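Local atomic coordinates of N-acetylneuraminate epimerase (Escherichia coli, PDB entry 2UVK), a protein that catalyses the interconversion of the alpha- and beta-anomers of the sialic acid N-acetylneuraminate, acting as a homodimeric Kelch-repeat mutarotase of the periplasm. Residues M107-H112 / V123-Q129; A161-F166 / E209-G213; P187-T191 / T216-F220; L205-E209 / V237-V243. All blocks are in the same frame, centred on the assembly; numbering follows the deposited sequence.

Interaction 1 (M107-H112 / V123-Q129)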
loop_
_atom_site.group_PDB
_atom_site.type_symbol
_atom_site.label_atom_id
_atom_site.label_comp_id
_atom_site.label_asym_id
_atom_site.label_seq_id
_atom_site.Cartn_x
_atom_site.Cartn_y
_atom_site.Cartn_z
HETATM N N MSE B 107 -2.528 4.404 2.199
HETATM C CA MSE B 107 -2.526 4.138 0.759
HETATM C C MSE B 107 -2.809 5.425 -0.007
HETATM O O MSE B 107 -3.585 6.270 0.445
HETATM C CB MSE B 107 -3.574 3.070 0.409
HETATM C CG MSE B 107 -3.087 1.598 0.530
HETATM SE SE MSE B 107 -2.975 0.893 2.348
HETATM C CE MSE B 107 -4.884 0.778 2.783
ATOM N N GLY B 108 -2.174 5.593 -1.167
ATOM C CA GLY B 108 -2.577 6.642 -2.051
ATOM C C GLY B 108 -4.055 6.472 -2.354
ATOM O O GLY B 108 -4.606 5.370 -2.232
HETATM N N MSE B 109 -4.711 7.554 -2.751
HETATM C CA MSE B 109 -6.151 7.575 -2.973
HETATM C C MSE B 109 -6.482 8.226 -4.307
HETATM O O MSE B 109 -6.532 9.449 -4.420
HETATM C CB MSE B 109 -6.802 8.334 -1.820
HETATM C CG MSE B 109 -6.646 7.611 -0.509
HETATM SE SE MSE B 109 -7.496 8.578 0.987
HETATM C CE MSE B 109 -6.208 10.044 1.133
ATOM N N ALA B 110 -6.667 7.401 -5.335
ATOM C CA ALA B 110 -7.202 7.819 -6.631
ATOM C C ALA B 110 -7.998 6.705 -7.245
ATOM O O ALA B 110 -7.449 5.625 -7.429
ATOM C CB ALA B 110 -6.085 8.262 -7.605
ATOM N N GLY B 111 -9.279 6.973 -7.515
ATOM C CA GLY B 111 -10.211 5.923 -7.879
ATOM C C GLY B 111 -10.874 5.292 -6.668
ATOM O O GLY B 111 -11.679 4.372 -6.803
ATOM N N HIS B 112 -10.519 5.774 -5.493
ATOM C CA HIS B 112 -11.160 5.378 -4.247
ATOM C C HIS B 112 -12.587 5.932 -4.191
ATOM O O HIS B 112 -12.993 6.840 -4.938
ATOM C CB HIS B 112 -10.350 5.881 -3.063
ATOM C CG HIS B 112 -10.161 7.363 -3.052
ATOM N ND1 HIS B 112 -9.619 8.056 -4.120
ATOM C CD2 HIS B 112 -10.453 8.290 -2.103
ATOM C CE1 HIS B 112 -9.605 9.346 -3.829
ATOM N NE2 HIS B 112 -10.090 9.509 -2.608
ATOM N N VAL B 123 -12.919 5.027 3.543
ATOM C CA VAL B 123 -12.279 5.017 2.207
ATOM C C VAL B 123 -11.936 3.583 1.816
ATOM O O VAL B 123 -11.412 2.819 2.622
ATOM C CB VAL B 123 -10.978 5.849 2.228
ATOM C CG1 VAL B 123 -10.241 5.729 0.892
ATOM C CG2 VAL B 123 -11.279 7.321 2.569
ATOM N N THR B 124 -12.265 3.211 0.588
ATOM C CA THR B 124 -11.762 1.947 0.030
ATOM C C THR B 124 -11.584 2.127 -1.459
ATOM O O THR B 124 -12.051 3.118 -2.031
ATOM C CB THR B 124 -12.671 0.743 0.370
ATOM O OG1 THR B 124 -11.990 -0.467 0.030
ATOM C CG2 THR B 124 -14.015 0.841 -0.288
ATOM N N GLY B 125 -10.876 1.178 -2.066
ATOM C CA GLY B 125 -10.612 1.244 -3.500
ATOM C C GLY B 125 -9.462 2.159 -3.862
ATOM O O GLY B 125 -8.855 2.809 -3.017
ATOM N N GLY B 126 -9.197 2.195 -5.150
ATOM C CA GLY B 126 -8.156 3.035 -5.699
ATOM C C GLY B 126 -6.980 2.262 -6.241
ATOM O O GLY B 126 -6.717 1.101 -5.861
ATOM N N VAL B 127 -6.242 2.936 -7.111
ATOM C CA VAL B 127 -5.039 2.355 -7.692
ATOM C C VAL B 127 -3.938 2.224 -6.634
ATOM O O VAL B 127 -4.002 2.830 -5.554
ATOM C CB VAL B 127 -4.528 3.234 -8.844
ATOM C CG1 VAL B 127 -5.598 3.417 -9.907
ATOM C CG2 VAL B 127 -3.976 4.593 -8.322
ATOM N N ASN B 128 -2.881 1.488 -6.962
ATOM C CA ASN B 128 -1.703 1.375 -6.130
ATOM C C ASN B 128 -0.781 2.554 -6.444
ATOM O O ASN B 128 -0.441 2.791 -7.613
ATOM C CB ASN B 128 -0.960 0.067 -6.423
ATOM C CG ASN B 128 0.312 -0.074 -5.665
ATOM O OD1 ASN B 128 1.387 0.315 -6.161
ATOM N ND2 ASN B 128 0.239 -0.642 -4.447
ATOM N N GLN B 129 -0.357 3.266 -5.418
ATOM C CA GLN B 129 0.405 4.492 -5.676
ATOM C C GLN B 129 1.723 4.196 -6.383
ATOM O O GLN B 129 2.104 4.944 -7.285
ATOM C CB GLN B 129 0.629 5.260 -4.405
ATOM C CG GLN B 129 1.574 4.736 -3.473
ATOM C CD GLN B 129 1.434 5.374 -2.087
ATOM O OE1 GLN B 129 0.895 6.508 -1.945
ATOM N NE2 GLN B 129 1.898 4.647 -1.054
HETATM O O HOH W 1 -5.701 4.744 -4.652
HETATM O O HOH W 2 -1.121 2.802 -2.459
HETATM O O HOH W 3 -7.070 4.044 -1.347
#
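Val127 N donates a direct backbone hydrogen bond to Ala110 O, at 3.0 Å, and three waters add bridges between 107-112 and 123-129. Water 1 accepts from Ala110 N (2.9 Å) and lies within hydrogen-bonding distance of Gly108 O and Val127 O, with more acceptors around it than it has protons. Water 3 joins Gly108 O to Gly125 O, 2.7 Å from the latter, and water 2 accepts from Gly108 N and Gln129 N. The apolar part centres on Val123 CG1, placed anti to the backbone N (chi1 174°), which touches His112 CD2 at 3.9 Å and the selenium of selenomethionine Met109 at 4.0 Å. Met109 CB also lies over the centre of the His112 ring, whose NE2 is bonded to Phe71 O. Close packing relies on glycine: Gly126 CA comes within 3.2 Å of Ala110 O, and a CB on Gly108 would collide with Gln129 CB. Gln129 itself turns its OE1 to Asn130 of the second subunit. Gly125 and Gly126 form the double glycine found near the end of the second strand of a Kelch blade, here braced by the loop that enters the same blade from its predecessor in the beta-propeller.

Interaction 2 (A161-F166 / E209-G213)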
loop_
_atom_site.group_PDB
_atom_site.type_symbol
_atom_site.label_atom_id
_atom_site.label_comp_id
_atom_site.label_asym_id
_atom_site.label_seq_id
_atom_site.Cartn_x
_atom_site.Cartn_y
_atom_site.Cartn_z
ATOM N N ALA B 161 -5.201 -9.040 -12.853
ATOM C CA ALA B 161 -5.807 -7.971 -12.050
ATOM C C ALA B 161 -5.163 -7.850 -10.663
ATOM O O ALA B 161 -4.865 -6.742 -10.194
ATOM C CB ALA B 161 -7.312 -8.171 -11.940
ATOM N N GLU B 162 -4.891 -8.967 -10.008
ATOM C CA GLU B 162 -4.280 -8.941 -8.675
ATOM C C GLU B 162 -2.927 -8.234 -8.634
ATOM O O GLU B 162 -2.530 -7.750 -7.577
ATOM C CB GLU B 162 -4.043 -10.355 -8.092
ATOM C CG GLU B 162 -5.120 -11.378 -8.248
ATOM C CD GLU B 162 -4.996 -12.095 -9.583
ATOM O OE1 GLU B 162 -4.207 -13.089 -9.747
ATOM O OE2 GLU B 162 -5.688 -11.640 -10.474
ATOM N N ASP B 163 -2.195 -8.221 -9.751
ATOM C CA ASP B 163 -0.848 -7.675 -9.781
ATOM C C ASP B 163 -0.859 -6.133 -9.700
ATOM O O ASP B 163 0.217 -5.520 -9.594
ATOM C CB ASP B 163 -0.130 -8.065 -11.073
ATOM C CG ASP B 163 0.089 -9.566 -11.208
ATOM O OD1 ASP B 163 0.135 -10.275 -10.210
ATOM O OD2 ASP B 163 0.238 -10.017 -12.354
ATOM N N TYR B 164 -2.039 -5.535 -9.833
ATOM C CA TYR B 164 -2.162 -4.058 -9.749
ATOM C C TYR B 164 -2.438 -3.559 -8.346
ATOM O O TYR B 164 -2.374 -2.368 -8.100
ATOM C CB TYR B 164 -3.229 -3.540 -10.694
ATOM C CG TYR B 164 -2.897 -3.797 -12.147
ATOM C CD1 TYR B 164 -2.140 -2.894 -12.901
ATOM C CD2 TYR B 164 -3.285 -4.991 -12.753
ATOM C CE1 TYR B 164 -1.826 -3.158 -14.246
ATOM C CE2 TYR B 164 -2.991 -5.247 -14.069
ATOM C CZ TYR B 164 -2.262 -4.342 -14.810
ATOM O OH TYR B 164 -1.959 -4.661 -16.131
ATOM N N PHE B 165 -2.725 -4.464 -7.421
ATOM C CA PHE B 165 -2.854 -4.121 -6.023
ATOM C C PHE B 165 -3.805 -2.956 -5.831
ATOM O O PHE B 165 -3.540 -2.054 -5.021
ATOM C CB PHE B 165 -1.498 -3.896 -5.399
ATOM C CG PHE B 165 -0.685 -5.147 -5.303
ATOM C CD1 PHE B 165 -0.738 -5.935 -4.168
ATOM C CD2 PHE B 165 0.134 -5.539 -6.342
ATOM C CE1 PHE B 165 0.007 -7.095 -4.090
ATOM C CE2 PHE B 165 0.873 -6.703 -6.261
ATOM C CZ PHE B 165 0.816 -7.466 -5.132
ATOM N N PHE B 166 -4.929 -2.955 -6.531
ATOM C CA PHE B 166 -6.002 -2.006 -6.190
ATOM C C PHE B 166 -6.409 -2.226 -4.716
ATOM O O PHE B 166 -6.360 -3.353 -4.211
ATOM C CB PHE B 166 -7.201 -2.130 -7.116
ATOM C CG PHE B 166 -7.003 -1.577 -8.504
ATOM C CD1 PHE B 166 -5.763 -1.143 -8.967
ATOM C CD2 PHE B 166 -8.079 -1.510 -9.355
ATOM C CE1 PHE B 166 -5.651 -0.602 -10.230
ATOM C CE2 PHE B 166 -7.952 -0.979 -10.625
ATOM C CZ PHE B 166 -6.730 -0.519 -11.049
ATOM N N GLU B 209 -13.248 -0.319 -11.994
ATOM C CA GLU B 209 -12.175 -1.055 -12.662
ATOM C C GLU B 209 -11.578 -2.066 -11.716
ATOM O O GLU B 209 -11.282 -1.723 -10.574
ATOM C CB GLU B 209 -11.045 -0.123 -13.103
ATOM C CG GLU B 209 -11.327 0.667 -14.353
ATOM C CD GLU B 209 -10.043 1.286 -14.932
ATOM O OE1 GLU B 209 -9.181 1.706 -14.152
ATOM O OE2 GLU B 209 -9.855 1.263 -16.170
ATOM N N ALA B 210 -11.402 -3.323 -12.178
ATOM C CA ALA B 210 -10.603 -4.321 -11.457
ATOM C C ALA B 210 -9.120 -4.237 -11.770
ATOM O O ALA B 210 -8.297 -4.687 -11.001
ATOM C CB ALA B 210 -11.099 -5.760 -11.745
ATOM N N LYS B 211 -8.790 -3.646 -12.919
ATOM C CA LYS B 211 -7.409 -3.349 -13.292
ATOM C C LYS B 211 -7.525 -2.335 -14.411
ATOM O O LYS B 211 -8.609 -2.137 -14.930
ATOM C CB LYS B 211 -6.656 -4.597 -13.761
ATOM C CG LYS B 211 -7.247 -5.318 -14.984
ATOM C CD LYS B 211 -6.186 -6.188 -15.692
ATOM C CE LYS B 211 -5.256 -5.336 -16.542
ATOM N NZ LYS B 211 -4.254 -6.191 -17.277
ATOM N N PRO B 212 -6.412 -1.689 -14.787
ATOM C CA PRO B 212 -6.516 -0.753 -15.911
ATOM C C PRO B 212 -7.143 -1.393 -17.146
ATOM O O PRO B 212 -6.650 -2.431 -17.597
ATOM C CB PRO B 212 -5.077 -0.308 -16.110
ATOM C CG PRO B 212 -4.471 -0.427 -14.757
ATOM C CD PRO B 212 -5.060 -1.705 -14.214
ATOM N N GLY B 213 -8.272 -0.839 -17.598
ATOM C CA GLY B 213 -9.002 -1.317 -18.776
ATOM C C GLY B 213 -9.979 -2.473 -18.622
ATOM O O GLY B 213 -10.585 -2.931 -19.604
#
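Lys211 NZ donates to Tyr164 OH at 3.0 Å and is ringed further by the backbone oxygens of Phe157, Lys159 and Asn275, a cage of oxygens that would probably stabilise its positive charge. The hydroxyl is itself bonded to Tyr156 O, which helps to fix the tyrosine ring. The lysine chain bends at its third torsion (chi3 -78°), bringing CE to 3.4 Å from Tyr164 CE2 while NZ meets the oxygen. Over one face of the same ring lies Pro212 CD, a CH-pi contact 3.5 Å from the Tyr164 centroid and 16° off the ring normal. A phenylalanine in place of Tyr164 would keep this face but would probably leave Tyr156 O without its mate and the lysine ammonium with one oxygen fewer. Phe166 packs beside the tyrosine: its CE2 meets Glu209 O at 3.4 Å near the ring plane, and its CZ approaches Pro212 CD at 3.8 Å. Ala161 CB fills in against Ala210 O at 3.7 Å. Within 209-213, Gly213 N bonds to Glu209 OE2 (3.0 Å) from above the carboxylate plane, and Arg215 forms a salt bridge with that oxygen. The 3-10 turn thus rests on a short hairpin with a classic beta bulge at Ala210 and Lys211, which carries Glu209, the predicted proton acceptor of the active site.

Interaction 3 (P187-T191 / T216-F220)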
loop_
_atom_site.group_PDB
_atom_site.type_symbol
_atom_site.label_atom_id
_atom_site.label_comp_id
_atom_site.label_asym_id
_atom_site.label_seq_id
_atom_site.Cartn_x
_atom_site.Cartn_y
_atom_site.Cartn_z
ATOM N N PRO B 187 -13.301 -9.282 1.403
ATOM C CA PRO B 187 -12.876 -10.648 1.134
ATOM C C PRO B 187 -12.502 -10.966 -0.317
ATOM O O PRO B 187 -11.953 -12.047 -0.584
ATOM C CB PRO B 187 -14.112 -11.475 1.510
ATOM C CG PRO B 187 -15.092 -10.533 2.191
ATOM C CD PRO B 187 -14.720 -9.156 1.772
ATOM N N TRP B 188 -12.759 -10.029 -1.234
ATOM C CA TRP B 188 -12.608 -10.256 -2.670
ATOM C C TRP B 188 -11.464 -9.391 -3.237
ATOM O O TRP B 188 -10.311 -9.774 -3.118
ATOM C CB TRP B 188 -13.955 -10.021 -3.353
ATOM C CG TRP B 188 -14.975 -10.993 -2.785
ATOM C CD1 TRP B 188 -14.959 -12.342 -2.930
ATOM C CD2 TRP B 188 -16.076 -10.688 -1.930
ATOM N NE1 TRP B 188 -15.998 -12.898 -2.236
ATOM C CE2 TRP B 188 -16.707 -11.908 -1.619
ATOM C CE3 TRP B 188 -16.616 -9.503 -1.414
ATOM C CZ2 TRP B 188 -17.820 -11.978 -0.796
ATOM C CZ3 TRP B 188 -17.721 -9.581 -0.600
ATOM C CH2 TRP B 188 -18.326 -10.809 -0.309
ATOM N N TYR B 189 -11.771 -8.255 -3.846
ATOM C CA TYR B 189 -10.737 -7.439 -4.502
ATOM C C TYR B 189 -11.157 -5.976 -4.464
ATOM O O TYR B 189 -12.335 -5.657 -4.311
ATOM C CB TYR B 189 -10.519 -7.896 -5.956
ATOM C CG TYR B 189 -11.790 -7.963 -6.747
ATOM C CD1 TYR B 189 -12.278 -6.866 -7.436
ATOM C CD2 TYR B 189 -12.547 -9.142 -6.788
ATOM C CE1 TYR B 189 -13.458 -6.915 -8.127
ATOM C CE2 TYR B 189 -13.736 -9.198 -7.481
ATOM C CZ TYR B 189 -14.204 -8.088 -8.156
ATOM O OH TYR B 189 -15.397 -8.152 -8.829
ATOM N N GLY B 190 -10.186 -5.082 -4.613
ATOM C CA GLY B 190 -10.472 -3.651 -4.712
ATOM C C GLY B 190 -10.705 -3.231 -6.147
ATOM O O GLY B 190 -10.348 -3.952 -7.065
ATOM N N THR B 191 -11.366 -2.091 -6.309
ATOM C CA THR B 191 -11.611 -1.500 -7.605
ATOM C C THR B 191 -11.185 -0.027 -7.583
ATOM O O THR B 191 -10.984 0.557 -6.530
ATOM C CB THR B 191 -13.119 -1.512 -7.946
ATOM O OG1 THR B 191 -13.822 -0.704 -6.980
ATOM C CG2 THR B 191 -13.671 -2.969 -7.982
ATOM N N THR B 216 -15.570 -4.484 -13.505
ATOM C CA THR B 216 -16.392 -5.528 -12.902
ATOM C C THR B 216 -17.862 -5.096 -12.883
ATOM O O THR B 216 -18.151 -3.900 -12.756
ATOM C CB THR B 216 -15.934 -5.850 -11.475
ATOM O OG1 THR B 216 -16.728 -6.920 -10.943
ATOM C CG2 THR B 216 -16.078 -4.655 -10.568
ATOM N N ASP B 217 -18.796 -6.051 -13.054
ATOM C CA ASP B 217 -20.216 -5.767 -12.884
ATOM C C ASP B 217 -20.669 -6.060 -11.445
ATOM O O ASP B 217 -21.852 -5.977 -11.138
ATOM C CB ASP B 217 -21.065 -6.545 -13.904
ATOM C CG ASP B 217 -21.017 -8.021 -13.687
ATOM O OD1 ASP B 217 -20.139 -8.480 -12.936
ATOM O OD2 ASP B 217 -21.876 -8.725 -14.283
ATOM N N ALA B 218 -19.706 -6.313 -10.551
ATOM C CA ALA B 218 -20.020 -6.630 -9.170
ATOM C C ALA B 218 -20.690 -5.471 -8.437
ATOM O O ALA B 218 -20.475 -4.275 -8.764
ATOM C CB ALA B 218 -18.772 -7.068 -8.430
ATOM N N VAL B 219 -21.441 -5.835 -7.401
ATOM C CA VAL B 219 -22.029 -4.936 -6.446
ATOM C C VAL B 219 -21.756 -5.534 -5.094
ATOM O O VAL B 219 -22.186 -6.651 -4.817
ATOM C CB VAL B 219 -23.540 -4.806 -6.609
ATOM C CG1 VAL B 219 -24.144 -3.916 -5.524
ATOM C CG2 VAL B 219 -23.857 -4.343 -8.011
ATOM N N PHE B 220 -21.016 -4.826 -4.254
ATOM C CA PHE B 220 -20.732 -5.272 -2.904
ATOM C C PHE B 220 -21.522 -4.475 -1.888
ATOM O O PHE B 220 -21.685 -3.275 -2.020
ATOM C CB PHE B 220 -19.249 -5.140 -2.601
ATOM C CG PHE B 220 -18.369 -5.853 -3.581
ATOM C CD1 PHE B 220 -18.211 -7.225 -3.512
ATOM C CD2 PHE B 220 -17.674 -5.149 -4.566
ATOM C CE1 PHE B 220 -17.420 -7.877 -4.394
ATOM C CE2 PHE B 220 -16.849 -5.806 -5.455
ATOM C CZ PHE B 220 -16.716 -7.176 -5.368
#
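Thr216 OG1 pairs with Tyr189 OH at 2.8 Å, lying at the edge of the tyrosine ring and near its plane; either hydroxyl could be the donor. The oxygen stands opposite the backbone N (chi1 -177°) and also accepts from Ala218 N, at 3.1 Å, closing an ST turn. The methyl branch of Thr216 serves a different neighbour, its CG2 resting 3.9 Å from Thr191 CG2. A valine in place of Thr216 would probably leave the tyrosine hydroxyl and Ala218 N without this partner, and the turn without its side-chain bond. Ala218 follows with its CB 3.6 Å from Tyr189 OH, a methyl beside the bonded hydroxyl. Phe220 then enters strand 219-223, and its ring meets two aromatic side chains. Its edge is turned to the face of Tyr189 in a T-shaped pair, centroids 5.6 Å apart and planes at 80°, with Phe220 CZ 3.9 Å from Tyr189 CZ. Toward Trp188 the planes are nearly parallel (19°) but slid so far that the rings barely overlap, Phe220 CD1 meeting Trp188 CE3 at 3.5 Å. Trp188 has a cation-pi partner in Lys233, on the neighbouring strand 230-233. With two partners on Thr216 OG1, one side chain ties the tyrosine hydroxyl to the ST turn, while the rest of the contact is aromatic and apolar.

Interaction 4 (L205-E209 / V237-V243)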
loop_
_atom_site.group_PDB
_atom_site.type_symbol
_atom_site.label_atom_id
_atom_site.label_comp_id
_atom_site.label_asym_id
_atom_site.label_seq_id
_atom_site.Cartn_x
_atom_site.Cartn_y
_atom_site.Cartn_z
ATOM N N LEU B 205 -21.017 -0.674 -3.008
ATOM C CA LEU B 205 -19.885 -0.371 -3.923
ATOM C C LEU B 205 -20.223 -1.000 -5.258
ATOM O O LEU B 205 -20.281 -2.226 -5.372
ATOM C CB LEU B 205 -18.581 -0.953 -3.386
ATOM C CG LEU B 205 -18.178 -0.597 -1.955
ATOM C CD1 LEU B 205 -16.892 -1.348 -1.562
ATOM C CD2 LEU B 205 -17.986 0.896 -1.804
ATOM N N ILE B 206 -20.480 -0.177 -6.277
ATOM C CA ILE B 206 -21.029 -0.636 -7.536
ATOM C C ILE B 206 -20.022 -0.530 -8.681
ATOM O O ILE B 206 -19.566 0.569 -9.027
ATOM C CB ILE B 206 -22.339 0.103 -7.920
ATOM C CG1 ILE B 206 -23.356 0.093 -6.748
ATOM C CG2 ILE B 206 -22.924 -0.492 -9.170
ATOM C CD1 ILE B 206 -24.524 1.026 -6.914
ATOM N N ASN B 207 -19.710 -1.669 -9.279
ATOM C CA ASN B 207 -18.832 -1.769 -10.424
ATOM C C ASN B 207 -17.430 -1.173 -10.144
ATOM O O ASN B 207 -16.927 -1.333 -9.035
ATOM C CB ASN B 207 -19.490 -1.159 -11.678
ATOM C CG ASN B 207 -20.653 -1.970 -12.226
ATOM O OD1 ASN B 207 -21.329 -2.766 -11.518
ATOM N ND2 ASN B 207 -20.910 -1.761 -13.488
ATOM N N GLY B 208 -16.816 -0.485 -11.124
ATOM C CA GLY B 208 -15.428 -0.047 -11.000
ATOM C C GLY B 208 -14.450 -0.848 -11.834
ATOM O O GLY B 208 -14.766 -1.962 -12.309
ATOM N N GLU B 209 -13.248 -0.319 -11.994
ATOM C CA GLU B 209 -12.175 -1.055 -12.662
ATOM C C GLU B 209 -11.578 -2.066 -11.716
ATOM O O GLU B 209 -11.282 -1.723 -10.574
ATOM C CB GLU B 209 -11.045 -0.123 -13.103
ATOM C CG GLU B 209 -11.327 0.667 -14.353
ATOM C CD GLU B 209 -10.043 1.286 -14.932
ATOM O OE1 GLU B 209 -9.181 1.706 -14.152
ATOM O OE2 GLU B 209 -9.855 1.263 -16.170
ATOM N N VAL B 237 -24.787 -5.714 -11.756
ATOM C CA VAL B 237 -25.487 -4.733 -12.541
ATOM C C VAL B 237 -24.531 -4.225 -13.618
ATOM O O VAL B 237 -23.305 -4.243 -13.451
ATOM C CB VAL B 237 -26.036 -3.591 -11.656
ATOM C CG1 VAL B 237 -24.889 -2.763 -11.091
ATOM C CG2 VAL B 237 -27.010 -2.703 -12.427
ATOM N N SER B 238 -25.114 -3.796 -14.724
ATOM C CA SER B 238 -24.373 -3.422 -15.915
ATOM C C SER B 238 -23.564 -4.607 -16.461
ATOM O O SER B 238 -22.432 -4.481 -16.906
ATOM C CB SER B 238 -23.503 -2.172 -15.648
ATOM O OG SER B 238 -23.366 -1.421 -16.839
ATOM N N SER B 239 -24.187 -5.785 -16.461
ATOM C CA SER B 239 -23.503 -6.985 -16.906
ATOM C C SER B 239 -23.504 -7.056 -18.429
ATOM O O SER B 239 -24.401 -6.530 -19.090
ATOM C CB SER B 239 -24.170 -8.248 -16.340
ATOM O OG SER B 239 -24.441 -8.151 -14.952
ATOM N N PRO B 240 -22.513 -7.738 -18.997
ATOM C CA PRO B 240 -21.455 -8.480 -18.342
ATOM C C PRO B 240 -20.183 -7.718 -17.985
ATOM O O PRO B 240 -19.445 -8.187 -17.121
ATOM C CB PRO B 240 -21.108 -9.536 -19.390
ATOM C CG PRO B 240 -21.309 -8.822 -20.662
ATOM C CD PRO B 240 -22.457 -7.895 -20.457
ATOM N N ASP B 241 -19.937 -6.592 -18.655
ATOM C CA ASP B 241 -18.612 -5.956 -18.653
ATOM C C ASP B 241 -18.418 -4.995 -17.478
ATOM O O ASP B 241 -17.291 -4.798 -17.051
ATOM C CB ASP B 241 -18.360 -5.159 -19.948
ATOM C CG ASP B 241 -18.083 -6.049 -21.156
ATOM O OD1 ASP B 241 -17.148 -6.872 -21.094
ATOM O OD2 ASP B 241 -18.781 -5.875 -22.178
ATOM N N GLY B 242 -19.494 -4.387 -17.005
ATOM C CA GLY B 242 -19.401 -3.395 -15.931
ATOM C C GLY B 242 -18.992 -2.061 -16.511
ATOM O O GLY B 242 -18.645 -1.947 -17.680
ATOM N N VAL B 243 -19.107 -1.035 -15.673
ATOM C CA VAL B 243 -18.606 0.301 -15.997
ATOM C C VAL B 243 -17.712 0.783 -14.870
ATOM O O VAL B 243 -17.625 0.180 -13.805
ATOM C CB VAL B 243 -19.755 1.319 -16.197
ATOM C CG1 VAL B 243 -20.624 0.916 -17.385
ATOM C CG2 VAL B 243 -20.563 1.469 -14.913
#
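Gly208 N donates to Val243 O at 2.9 Å, joining the backbone at Gly208, near the end of strand 202-206, to Val243 in the loop between strands 230-233 and 247-251; Asn207 before it takes a positive phi (57°), and Gly208 has backbone angles at which a CB would press on the preceding carbonyl. The loop is closed on its own account by Gly242 N bonding to Ser238 O, with a cis peptide before Pro240 in the turn. Asn207 inserts its side chain into this loop, with CB 3.1 Å from Val243 O. Its amide lies between Val237 O and Val243 N but has probably been modelled turned over; turned back, it may bond to both backbone groups. CG is placed beside the backbone N (chi1 -70°), which directs the amide at the loop. Next to it Ile206 CG2 meets Val237 CG1 at 3.6 Å, an apolar pair on which Phe257 of strand 254-262 also packs. Asp241, farther round the loop, bonds to the backbone N of Gly265 and of Arg267. Asn207 and Gly208 stand where the Kelch repeat usually has its double glycine, and Gly208 leads directly into Glu209, the predicted proton acceptor.

In the fold
The four contacts lie in neighbouring parts of the propeller near Glu209, the predicted proton acceptor, which belongs to segments of interactions 2 and 4. Val127 of interaction 1 and Thr191 of interaction 3 each bring a side chain to about 6 Å from that of Glu209. Interactions 1 and 3 are joined by a probable hydrogen bond from Gly126 N to Thr191 O (2.8 Å). Interactions 3 and 4, with centres about 9 Å apart, meet through adjacent strands 202-206 and 219-223, where Asn207 N lies 2.8 Å from Ala218 O, and Ser239 OG of loop segment 237-243 makes a probable hydrogen bond with Asp217 OD2 (2.7 Å). Phe166 of interaction 2 packs on Val127, and both interactions 1 and 2 reach the second subunit.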